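PDB 5OJ3: photosystem II stability/assembly factor HCF136, chloroplastic from Cyanidioschyzon merolae, which is probably essential for photosystem II biogenesis, being required to assemble an early intermediate that includes D2 and cytochrome b559. Local coordinates for residues F302-A307 with N345-E350; G338-N343 with I352-V357. One frame throughout, in Å; residues are numbered along the deposited sequence.

Contact 1: F302-A307 with N345-E350; sequences FWTPHA and NLNSTE
Thr304 and His306, on the strand 304-307, touch a non-regular run of chain that passes by without pairing with the strand, the closest CA atoms, those of Thr304 and Asn347, lying 6.2 Å apart. The run 345-350 opens with a type I beta turn from Asn345 to Ser348, closed by the backbone bond from Ser348 N to Asn345 O. Asn345 OD1 also accepts from Asn347 N at 3.1 Å, an Asx turn in which the donor stands above the side-chain carbonyl plane. The turn presents the carbonyl of Leu346 to the strand. Thr304 CB lies 3.7 Å from Leu346 O, and its methyl CG2, anti to the backbone N (OG1 chi1 -57°), lies 3.9 Å from both Leu346 O and Asn347 O. In the seven-bladed propeller, 304-307 is the outermost strand of its sheet, paired with 292-296, while 345-350 belongs to the loop joining the two outer strands of the next blade and lies over the face that carries Thr304; the contact therefore bridges neighbouring blades. The imidazole of His306 meets this loop edge-on: CE1 is 3.4 Å from Ser348 O, and NE2 is also 3.4 Å from Leu346 O, which lies in the ring plane. NE2 has its clear hydrogen-bond partner in Thr295 OG1, on strand 292-296, and Phe293 packs against the same ring, nearly parallel to it. Replacing Thr304 with a glycine would probably open a gap beneath the Leu346 and Asn347 carbonyls and let the turn shift against the strand. The Asn347 side chain crosses that of Thr304 at about a right angle, ND2 staying 3.9 Å from OG1.

Contact 2: G338-N343 with I352-V357; sequences GFTKPN and IAFDMV
Phe339 and Asp355 form an antiparallel hydrogen-bonded pair, held by two backbone bonds of unequal quality. Asp355 N reaches Phe339 O at 2.7 Å in a nearly straight bond (171° at the hydrogen), whereas Phe339 N meets Asp355 O at 3.2 Å, from above the carbonyl plane. Gly338 and Met356 follow as a non-hydrogen-bonded pair with CA atoms 4.2 Å apart. Beyond the pair, Thr340 CG2 sits over the centre of one face of the Phe354 ring in a CH-pi contact, 3.4 Å from the centroid and almost exactly on the ring normal. Thr340 chi1 of 62° sets this methyl anti to the carbonyl carbon and leaves OG1 to bond Ile328 N on the adjoining strand. The same methyl touches Ile352 CG2 at 3.7 Å, while Gly338 O lies at the edge of the Phe354 ring. On the face that carries Phe339 and Asp355, the Phe339 ring meets Val357 CG2 at its edge, 3.8 Å from CE2, and Trp329 packs against Phe339. Strand 354-356 is the outermost of four antiparallel strands, joined to 336-340 by a long loop, as in the up-and-down blade of a beta-propeller.

Overall arrangement
Both contacts involve the excursion between strands 336-340 and 354-356, but at different levels of the fold. Contact 2 lies within one blade and is true sheet pairing, with backbone bonds at its centre and aromatic packing around them; it is only partly buried, Asp355 and Met356 being exposed. Contact 1 lies between blades, where the connecting loop leans on the edge strand of the preceding sheet. Its touching residues are more buried, yet it has no clear hydrogen bond across it and relies on carbonyl oxygens set against a methyl and an imidazole. Their centres are about 15 Å apart, and the two meet where Ile352 CD1 packs 3.7 Å from His306 ND1.

Contact 1: F302-A307 with N345-E350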
ATOM      1  N   PHE A 302      17.103   6.730  10.575  1.00 50.95           N
ATOM      2  CA  PHE A 302      16.971   5.287  10.481  1.00 46.65           C
ATOM      3  C   PHE A 302      15.512   4.897  10.656  1.00 44.30           C
ATOM      4  O   PHE A 302      14.730   5.630  11.266  1.00 46.20           O
ATOM      5  CB  PHE A 302      17.844   4.607  11.544  1.00 43.71           C
ATOM      6  CG  PHE A 302      17.600   5.111  12.951  1.00 41.52           C
ATOM      7  CD1 PHE A 302      18.464   6.019  13.538  1.00 43.73           C
ATOM      8  CD2 PHE A 302      16.471   4.717  13.658  1.00 38.72           C
ATOM      9  CE1 PHE A 302      18.231   6.493  14.819  1.00 44.89           C
ATOM     10  CE2 PHE A 302      16.238   5.185  14.938  1.00 37.16           C
ATOM     11  CZ  PHE A 302      17.116   6.075  15.517  1.00 39.50           C
ATOM     12  N   TRP A 303      15.153   3.741  10.102  1.00 40.15           N
ATOM     13  CA  TRP A 303      13.881   3.133  10.460  1.00 34.57           C
ATOM     14  C   TRP A 303      13.924   2.721  11.926  1.00 34.51           C
ATOM     15  O   TRP A 303      14.969   2.329  12.455  1.00 34.04           O
ATOM     16  CB  TRP A 303      13.576   1.913   9.589  1.00 32.05           C
ATOM     17  CG  TRP A 303      13.269   2.194   8.145  1.00 29.88           C
ATOM     18  CD1 TRP A 303      14.161   2.493   7.156  1.00 31.59           C
ATOM     19  CD2 TRP A 303      11.977   2.159   7.521  1.00 29.29           C
ATOM     20  NE1 TRP A 303      13.503   2.664   5.960  1.00 31.67           N
ATOM     21  CE2 TRP A 303      12.161   2.465   6.158  1.00 30.25           C
ATOM     22  CE3 TRP A 303      10.683   1.906   7.986  1.00 29.63           C
ATOM     23  CZ2 TRP A 303      11.100   2.525   5.257  1.00 29.74           C
ATOM     24  CZ3 TRP A 303       9.630   1.969   7.090  1.00 29.02           C
ATOM     25  CH2 TRP A 303       9.845   2.273   5.741  1.00 29.63           C
ATOM     26  N   THR A 304      12.773   2.795  12.583  1.00 34.42           N
ATOM     27  CA  THR A 304      12.684   2.376  13.969  1.00 35.13           C
ATOM     28  C   THR A 304      11.994   1.026  14.019  1.00 36.12           C
ATOM     29  O   THR A 304      10.868   0.900  13.513  1.00 30.78           O
ATOM     30  CB  THR A 304      11.917   3.402  14.798  1.00 35.20           C
ATOM     31  OG1 THR A 304      12.557   4.681  14.685  1.00 34.15           O
ATOM     32  CG2 THR A 304      11.897   2.994  16.265  1.00 34.80           C
ATOM     33  N   PRO A 305      12.623  -0.006  14.582  1.00 40.57           N
ATOM     34  CA  PRO A 305      11.989  -1.329  14.632  1.00 43.53           C
ATOM     35  C   PRO A 305      11.168  -1.537  15.896  1.00 36.01           C
ATOM     36  O   PRO A 305      11.530  -1.100  16.990  1.00 37.81           O
ATOM     37  CB  PRO A 305      13.191  -2.281  14.594  1.00 36.79           C
ATOM     38  CG  PRO A 305      14.295  -1.506  15.232  1.00 38.21           C
ATOM     39  CD  PRO A 305      14.018  -0.036  15.054  1.00 36.30           C
ATOM     40  N   HIS A 306      10.045  -2.233  15.730  1.00 35.60           N
ATOM     41  CA  HIS A 306       9.082  -2.457  16.799  1.00 40.97           C
ATOM     42  C   HIS A 306       8.729  -3.934  16.897  1.00 43.48           C
ATOM     43  O   HIS A 306       8.483  -4.587  15.879  1.00 43.06           O
ATOM     44  CB  HIS A 306       7.821  -1.620  16.567  1.00 35.37           C
ATOM     45  CG  HIS A 306       8.104  -0.179  16.281  1.00 33.98           C
ATOM     46  ND1 HIS A 306       8.062   0.791  17.258  1.00 35.22           N
ATOM     47  CD2 HIS A 306       8.431   0.457  15.131  1.00 32.91           C
ATOM     48  CE1 HIS A 306       8.356   1.963  16.726  1.00 35.04           C
ATOM     49  NE2 HIS A 306       8.584   1.788  15.436  1.00 31.93           N
ATOM     50  N   ALA A 307       8.708  -4.456  18.120  1.00 41.54           N
ATOM     51  CA  ALA A 307       8.353  -5.851  18.341  1.00 52.61           C
ATOM     52  C   ALA A 307       6.875  -6.092  18.058  1.00 52.94           C
ATOM     53  O   ALA A 307       6.017  -5.265  18.387  1.00 50.25           O
ATOM     54  CB  ALA A 307       8.684  -6.265  19.774  1.00 47.61           C
ATOM     55  N   ASN A 345       3.604   7.252  19.134  1.00 49.93           N
ATOM     56  CA  ASN A 345       4.903   7.826  18.793  1.00 51.37           C
ATOM     57  C   ASN A 345       5.693   6.768  18.033  1.00 48.66           C
ATOM     58  O   ASN A 345       6.216   5.823  18.628  1.00 51.58           O
ATOM     59  CB  ASN A 345       5.633   8.280  20.052  1.00 58.07           C
ATOM     60  CG  ASN A 345       6.884   9.084  19.749  1.00 62.08           C
ATOM     61  OD1 ASN A 345       7.319   9.177  18.602  1.00 62.15           O
ATOM     62  ND2 ASN A 345       7.470   9.674  20.786  1.00 65.55           N
ATOM     63  N   LEU A 346       5.788   6.924  16.711  1.00 44.28           N
ATOM     64  CA  LEU A 346       6.489   5.937  15.895  1.00 39.20           C
ATOM     65  C   LEU A 346       8.001   5.981  16.061  1.00 42.91           C
ATOM     66  O   LEU A 346       8.688   5.149  15.459  1.00 43.00           O
ATOM     67  CB  LEU A 346       6.145   6.127  14.416  1.00 34.83           C
ATOM     68  CG  LEU A 346       4.696   6.403  14.025  1.00 34.08           C
ATOM     69  CD1 LEU A 346       4.632   6.923  12.596  1.00 33.46           C
ATOM     70  CD2 LEU A 346       3.852   5.149  14.180  1.00 32.95           C
ATOM     71  N   ASN A 347       8.537   6.916  16.847  1.00 44.99           N
ATOM     72  CA  ASN A 347       9.953   6.911  17.183  1.00 49.29           C
ATOM     73  C   ASN A 347      10.239   6.264  18.526  1.00 52.55           C
ATOM     74  O   ASN A 347      11.398   5.943  18.807  1.00 52.78           O
ATOM     75  CB  ASN A 347      10.503   8.341  17.197  1.00 51.36           C
ATOM     76  CG  ASN A 347      10.619   8.930  15.815  1.00 49.39           C
ATOM     77  OD1 ASN A 347       9.881   9.847  15.465  1.00 52.47           O
ATOM     78  ND2 ASN A 347      11.542   8.406  15.018  1.00 46.44           N
ATOM     79  N   SER A 348       9.219   6.062  19.354  1.00 57.15           N
ATOM     80  CA  SER A 348       9.421   5.470  20.666  1.00 65.67           C
ATOM     81  C   SER A 348       9.662   3.973  20.529  1.00 71.28           C
ATOM     82  O   SER A 348       8.966   3.283  19.778  1.00 69.22           O
ATOM     83  CB  SER A 348       8.209   5.734  21.562  1.00 67.45           C
ATOM     84  OG  SER A 348       8.434   5.268  22.882  1.00 70.88           O
ATOM     85  N   THR A 349      10.661   3.481  21.258  1.00 80.21           N
ATOM     86  CA  THR A 349      11.024   2.071  21.255  1.00 83.81           C
ATOM     87  C   THR A 349      10.185   1.259  22.234  1.00 86.63           C
ATOM     88  O   THR A 349      10.427   0.055  22.388  1.00 89.11           O
ATOM     89  CB  THR A 349      12.513   1.904  21.582  1.00 89.28           C
ATOM     90  OG1 THR A 349      12.786   0.533  21.899  1.00 94.00           O
ATOM     91  CG2 THR A 349      12.894   2.785  22.749  1.00 91.71           C
ATOM     92  N   GLU A 350       9.205   1.888  22.881  1.00 81.26           N
ATOM     93  CA  GLU A 350       8.412   1.263  23.931  1.00 79.80           C
ATOM     94  C   GLU A 350       7.248   0.548  23.248  1.00 74.10           C
ATOM     95  O   GLU A 350       6.360   1.199  22.691  1.00 72.75           O
ATOM     96  CB  GLU A 350       7.911   2.315  24.916  1.00 82.61           C
ATOM     97  CG  GLU A 350       8.957   2.872  25.903  1.00 88.21           C
ATOM     98  CD  GLU A 350       9.669   1.825  26.752  1.00 93.89           C
ATOM     99  OE1 GLU A 350       9.094   0.745  27.004  1.00 95.31           O
ATOM    100  OE2 GLU A 350      10.812   2.101  27.183  1.00 96.63           O
TER

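Contact 2: G338-N343 with I352-V357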
ATOM      1  N   GLY A 338      -5.596  -6.489  14.395  1.00 40.93           N
ATOM      2  CA  GLY A 338      -5.520  -5.630  15.562  1.00 39.29           C
ATOM      3  C   GLY A 338      -5.289  -4.190  15.159  1.00 36.65           C
ATOM      4  O   GLY A 338      -4.809  -3.900  14.058  1.00 33.37           O
ATOM      5  N   PHE A 339      -5.625  -3.285  16.075  1.00 36.03           N
ATOM      6  CA  PHE A 339      -5.447  -1.855  15.869  1.00 36.13           C
ATOM      7  C   PHE A 339      -4.850  -1.237  17.126  1.00 40.84           C
ATOM      8  O   PHE A 339      -4.938  -1.797  18.220  1.00 42.26           O
ATOM      9  CB  PHE A 339      -6.776  -1.160  15.523  1.00 36.11           C
ATOM     10  CG  PHE A 339      -7.650  -1.957  14.601  1.00 35.59           C
ATOM     11  CD1 PHE A 339      -7.606  -1.750  13.233  1.00 33.21           C
ATOM     12  CD2 PHE A 339      -8.510  -2.923  15.099  1.00 38.05           C
ATOM     13  CE1 PHE A 339      -8.404  -2.489  12.379  1.00 35.18           C
ATOM     14  CE2 PHE A 339      -9.313  -3.666  14.251  1.00 37.02           C
ATOM     15  CZ  PHE A 339      -9.260  -3.449  12.891  1.00 37.22           C
ATOM     16  N   THR A 340      -4.248  -0.064  16.958  1.00 44.42           N
ATOM     17  CA  THR A 340      -3.602   0.645  18.051  1.00 50.80           C
ATOM     18  C   THR A 340      -4.437   1.848  18.469  1.00 54.44           C
ATOM     19  O   THR A 340      -5.259   2.363  17.704  1.00 51.25           O
ATOM     20  CB  THR A 340      -2.191   1.097  17.659  1.00 52.06           C
ATOM     21  OG1 THR A 340      -2.266   2.015  16.562  1.00 33.29           O
ATOM     22  CG2 THR A 340      -1.343  -0.099  17.255  1.00 34.42           C
ATOM     23  N   LYS A 341      -4.213   2.295  19.705  1.00 60.79           N
ATOM     24  CA  LYS A 341      -4.802   3.541  20.164  1.00 65.21           C
ATOM     25  C   LYS A 341      -4.292   4.697  19.305  1.00 64.69           C
ATOM     26  O   LYS A 341      -3.201   4.620  18.739  1.00 62.21           O
ATOM     27  CB  LYS A 341      -4.463   3.783  21.634  1.00 68.48           C
ATOM     28  N   PRO A 342      -5.070   5.767  19.160  1.00 61.83           N
ATOM     29  CA  PRO A 342      -4.584   6.929  18.407  1.00 60.54           C
ATOM     30  C   PRO A 342      -3.356   7.554  19.057  1.00 62.03           C
ATOM     31  O   PRO A 342      -3.049   7.319  20.229  1.00 65.94           O
ATOM     32  CB  PRO A 342      -5.775   7.896  18.425  1.00 62.52           C
ATOM     33  CG  PRO A 342      -6.964   7.055  18.758  1.00 63.18           C
ATOM     34  CD  PRO A 342      -6.464   5.930  19.605  1.00 63.25           C
ATOM     35  N   ASN A 343      -2.651   8.370  18.268  1.00 58.88           N
ATOM     36  CA  ASN A 343      -1.501   9.152  18.732  1.00 60.04           C
ATOM     37  C   ASN A 343      -0.407   8.246  19.310  1.00 60.30           C
ATOM     38  O   ASN A 343      -0.097   8.275  20.503  1.00 64.95           O
ATOM     39  CB  ASN A 343      -1.940  10.209  19.753  1.00 65.02           C
ATOM     40  CG  ASN A 343      -2.514  11.449  19.097  1.00 68.76           C
ATOM     41  OD1 ASN A 343      -3.728  11.576  18.936  1.00 69.65           O
ATOM     42  ND2 ASN A 343      -1.642  12.376  18.717  1.00 70.98           N
ATOM     43  N   ILE A 352       4.657  -0.949  20.963  1.00 57.68           N
ATOM     44  CA  ILE A 352       3.311  -0.544  20.561  1.00 51.74           C
ATOM     45  C   ILE A 352       2.331  -1.696  20.759  1.00 49.04           C
ATOM     46  O   ILE A 352       2.514  -2.788  20.208  1.00 46.71           O
ATOM     47  CB  ILE A 352       3.305  -0.065  19.104  1.00 49.38           C
ATOM     48  CG1 ILE A 352       4.479   0.884  18.850  1.00 48.33           C
ATOM     49  CG2 ILE A 352       1.975   0.590  18.766  1.00 49.66           C
ATOM     50  CD1 ILE A 352       4.432   1.570  17.502  1.00 45.31           C
ATOM     51  N   ALA A 353       1.283  -1.455  21.543  1.00 50.88           N
ATOM     52  CA  ALA A 353       0.308  -2.484  21.890  1.00 49.20           C
ATOM     53  C   ALA A 353      -0.879  -2.416  20.932  1.00 47.66           C
ATOM     54  O   ALA A 353      -1.509  -1.362  20.792  1.00 46.95           O
ATOM     55  CB  ALA A 353      -0.163  -2.316  23.333  1.00 50.53           C
ATOM     56  N   PHE A 354      -1.180  -3.535  20.274  1.00 47.99           N
ATOM     57  CA  PHE A 354      -2.352  -3.638  19.414  1.00 48.47           C
ATOM     58  C   PHE A 354      -3.491  -4.296  20.178  1.00 52.96           C
ATOM     59  O   PHE A 354      -3.274  -5.232  20.950  1.00 56.64           O
ATOM     60  CB  PHE A 354      -2.085  -4.454  18.143  1.00 46.63           C
ATOM     61  CG  PHE A 354      -1.153  -3.796  17.165  1.00 44.74           C
ATOM     62  CD1 PHE A 354       0.135  -3.442  17.523  1.00 47.13           C
ATOM     63  CD2 PHE A 354      -1.592  -3.494  15.887  1.00 42.60           C
ATOM     64  CE1 PHE A 354       0.979  -2.837  16.614  1.00 45.62           C
ATOM     65  CE2 PHE A 354      -0.754  -2.883  14.975  1.00 41.01           C
ATOM     66  CZ  PHE A 354       0.531  -2.553  15.339  1.00 41.59           C
ATOM     67  N   ASP A 355      -4.705  -3.806  19.951  1.00 55.00           N
ATOM     68  CA  ASP A 355      -5.903  -4.413  20.516  1.00 59.97           C
ATOM     69  C   ASP A 355      -6.448  -5.415  19.505  1.00 58.73           C
ATOM     70  O   ASP A 355      -6.924  -5.028  18.434  1.00 54.81           O
ATOM     71  CB  ASP A 355      -6.943  -3.349  20.853  1.00 64.90           C
ATOM     72  CG  ASP A 355      -6.493  -2.424  21.969  1.00 72.48           C
ATOM     73  OD1 ASP A 355      -5.596  -2.816  22.745  1.00 75.21           O
ATOM     74  OD2 ASP A 355      -7.036  -1.302  22.064  1.00 75.76           O
ATOM     75  N   MET A 356      -6.388  -6.699  19.848  1.00 61.95           N
ATOM     76  CA  MET A 356      -6.788  -7.744  18.917  1.00 59.69           C
ATOM     77  C   MET A 356      -8.305  -7.831  18.814  1.00 59.14           C
ATOM     78  O   MET A 356      -9.037  -7.585  19.777  1.00 61.38           O
ATOM     79  CB  MET A 356      -6.209  -9.099  19.331  1.00 61.58           C
ATOM     80  CG  MET A 356      -4.697  -9.122  19.433  1.00 63.62           C
ATOM     81  SD  MET A 356      -3.974  -8.868  17.797  1.00 63.15           S
ATOM     82  CE  MET A 356      -2.355  -8.244  18.212  1.00 59.97           C
ATOM     83  N   VAL A 357      -8.768  -8.185  17.621  1.00 57.67           N
ATOM     84  CA  VAL A 357     -10.186  -8.238  17.302  1.00 60.69           C
ATOM     85  C   VAL A 357     -10.480  -9.586  16.657  1.00 64.18           C
ATOM     86  O   VAL A 357      -9.599 -10.214  16.062  1.00 63.17           O
ATOM     87  CB  VAL A 357     -10.562  -7.048  16.377  1.00 57.48           C
ATOM     88  CG1 VAL A 357     -11.881  -7.267  15.647  1.00 60.22           C
ATOM     89  CG2 VAL A 357     -10.597  -5.752  17.174  1.00 55.74           C
TER